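Local coordinates for Glyco_hydro_cc domain-containing protein (Cryptococcus neoformans, PDB 6UBC) that binds oligosaccharides, probably of the beta-1,3-glucan type, as a fungal member of glycoside hydrolase family GH128, at residues 240-245 with 254-259. Numbering follows the deposited sequence.
Sequences NMLWGA and SRLSAF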
loop_
_atom_site.group_PDB
_atom_site.type_symbol
_atom_site.label_atom_id
_atom_site.label_comp_id
_atom_site.label_asym_id
_atom_site.label_seq_id
_atom_site.Cartn_x
_atom_site.Cartn_y
_atom_site.Cartn_z
ATOM N N ASN A 240 -9.766 4.477 -0.031
ATOM C CA ASN A 240 -10.266 4.197 -1.390
ATOM C C ASN A 240 -9.069 3.946 -2.308
ATOM O O ASN A 240 -7.909 4.335 -2.003
ATOM C CB ASN A 240 -11.147 5.331 -1.927
ATOM C CG ASN A 240 -12.374 5.594 -1.086
ATOM O OD1 ASN A 240 -12.274 6.290 -0.085
ATOM N ND2 ASN A 240 -13.526 5.026 -1.440
ATOM N N MET A 241 -9.318 3.310 -3.433
ATOM C CA MET A 241 -8.217 2.979 -4.361
ATOM C C MET A 241 -8.707 2.894 -5.794
ATOM O O MET A 241 -9.857 2.483 -6.011
ATOM C CB MET A 241 -7.601 1.630 -3.989
ATOM C CG MET A 241 -6.531 1.174 -4.921
ATOM S SD MET A 241 -5.436 -0.024 -4.112
ATOM C CE MET A 241 -4.354 -0.419 -5.499
ATOM N N LEU A 242 -7.868 3.366 -6.718
ATOM C CA LEU A 242 -8.032 3.066 -8.166
ATOM C C LEU A 242 -6.925 2.113 -8.584
ATOM O O LEU A 242 -5.762 2.549 -8.738
ATOM C CB LEU A 242 -8.064 4.349 -9.006
ATOM C CG LEU A 242 -8.265 4.100 -10.492
ATOM C CD1 LEU A 242 -9.495 3.233 -10.753
ATOM C CD2 LEU A 242 -8.329 5.393 -11.284
ATOM N N TRP A 243 -7.278 0.842 -8.775
ATOM C CA TRP A 243 -6.283 -0.228 -9.011
ATOM C C TRP A 243 -5.585 -0.041 -10.363
ATOM O O TRP A 243 -4.317 -0.154 -10.453
ATOM C CB TRP A 243 -7.002 -1.581 -8.937
ATOM C CG TRP A 243 -6.146 -2.800 -9.046
ATOM C CD1 TRP A 243 -5.585 -3.529 -8.053
ATOM C CD2 TRP A 243 -5.727 -3.428 -10.277
ATOM N NE1 TRP A 243 -4.901 -4.603 -8.563
ATOM C CE2 TRP A 243 -4.961 -4.560 -9.924
ATOM C CE3 TRP A 243 -5.981 -3.171 -11.622
ATOM C CZ2 TRP A 243 -4.447 -5.434 -10.866
ATOM C CZ3 TRP A 243 -5.471 -4.051 -12.562
ATOM C CH2 TRP A 243 -4.698 -5.143 -12.176
ATOM N N GLY A 244 -6.364 0.297 -11.376
ATOM C CA GLY A 244 -5.839 0.357 -12.739
ATOM C C GLY A 244 -6.718 1.124 -13.709
ATOM O O GLY A 244 -7.501 2.014 -13.307
ATOM N N ALA A 245 -6.403 0.884 -14.975
ATOM C CA ALA A 245 -6.891 1.650 -16.138
ATOM C C ALA A 245 -8.165 0.968 -16.638
ATOM O O ALA A 245 -8.823 1.523 -17.506
ATOM C CB ALA A 245 -5.820 1.713 -17.211
ATOM N N SER A 254 -14.465 -3.375 -13.412
ATOM C CA SER A 254 -15.436 -3.130 -12.328
ATOM C C SER A 254 -14.902 -2.067 -11.341
ATOM O O SER A 254 -15.675 -1.229 -10.829
ATOM C CB SER A 254 -15.642 -4.458 -11.600
ATOM O OG SER A 254 -16.528 -4.189 -10.570
ATOM N N ARG A 255 -13.597 -2.150 -10.997
ATOM C CA ARG A 255 -12.999 -1.189 -10.015
ATOM C C ARG A 255 -12.962 0.220 -10.591
ATOM O O ARG A 255 -13.262 1.164 -9.830
ATOM C CB ARG A 255 -11.613 -1.693 -9.625
ATOM C CG ARG A 255 -11.743 -2.862 -8.664
ATOM C CD ARG A 255 -10.428 -3.551 -8.408
ATOM N NE ARG A 255 -10.495 -4.510 -7.324
ATOM C CZ ARG A 255 -9.620 -5.449 -7.032
ATOM N NH1 ARG A 255 -8.537 -5.671 -7.740
ATOM N NH2 ARG A 255 -9.843 -6.192 -5.972
ATOM N N LEU A 256 -12.585 0.375 -11.852
ATOM C CA LEU A 256 -12.515 1.734 -12.470
ATOM C C LEU A 256 -13.938 2.303 -12.493
ATOM O O LEU A 256 -14.188 3.435 -12.075
ATOM C CB LEU A 256 -11.933 1.600 -13.876
ATOM C CG LEU A 256 -11.991 2.894 -14.695
ATOM C CD1 LEU A 256 -11.127 3.978 -14.068
ATOM C CD2 LEU A 256 -11.574 2.618 -16.116
ATOM N N SER A 257 -14.896 1.465 -12.861
ATOM C CA SER A 257 -16.284 1.930 -12.987
ATOM C C SER A 257 -16.819 2.331 -11.608
ATOM O O SER A 257 -17.418 3.451 -11.464
ATOM C CB SER A 257 -17.073 0.879 -13.744
ATOM O OG SER A 257 -18.407 1.218 -13.597
ATOM N N ALA A 258 -16.480 1.594 -10.546
ATOM C CA ALA A 258 -16.926 1.953 -9.180
ATOM C C ALA A 258 -16.261 3.285 -8.764
ATOM O O ALA A 258 -16.877 4.097 -8.014
ATOM C CB ALA A 258 -16.638 0.819 -8.207
ATOM N N PHE A 259 -14.986 3.434 -9.108
ATOM C CA PHE A 259 -14.222 4.636 -8.707
ATOM C C PHE A 259 -14.869 5.869 -9.352
ATOM O O PHE A 259 -15.038 6.855 -8.713
ATOM C CB PHE A 259 -12.751 4.524 -9.116
ATOM C CG PHE A 259 -11.922 5.559 -8.396
ATOM C CD1 PHE A 259 -11.412 5.302 -7.132
ATOM C CD2 PHE A 259 -11.754 6.829 -8.924
ATOM C CE1 PHE A 259 -10.733 6.264 -6.412
ATOM C CE2 PHE A 259 -11.009 7.766 -8.222
ATOM C CZ PHE A 259 -10.527 7.489 -6.960
#
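Leu242 and Phe259 pack together inside a beta-alpha-beta crossover of the family's (beta/alpha)8 barrel, in which helix 250-260 links the parallel strands 237-241 and 268-270 and packs on the C-terminal end of the first and the loop that follows it. This is the tight part of the contact. The CB of Leu242 sits over one face of the Phe259 ring, 4.1 Å from its centroid, a CH-pi contact. With CG anti to the backbone N (chi1 -179°), Leu242 brings CD1 between the two helical side chains, 3.8 Å from CD1 of Leu256 and 3.9 Å from CB of Phe259. A branched leucine suits this place because it can fill the angle between a flat ring and a second leucine, while Leu293, Thr297 and Ile298 of helix 287-298 also touch it. The Phe259 side chain also touches Ile269 and Thr297.

The Arg255-Trp243 contact is looser. The extended arginine chain carries NH1 over one face of the buried indole, toward the rim, in an off-centre cation-pi contact with CZ 5.0 Å from the five-membered ring's centroid and the two planes 41° apart. Arginine suits the place because its long chain can lay NH1 on the ring while NE hydrogen-bonds Asn226 OD1. Leu256, though partly exposed, still makes a close approach at the margin, its CD2 3.3 Å from Ala245 O.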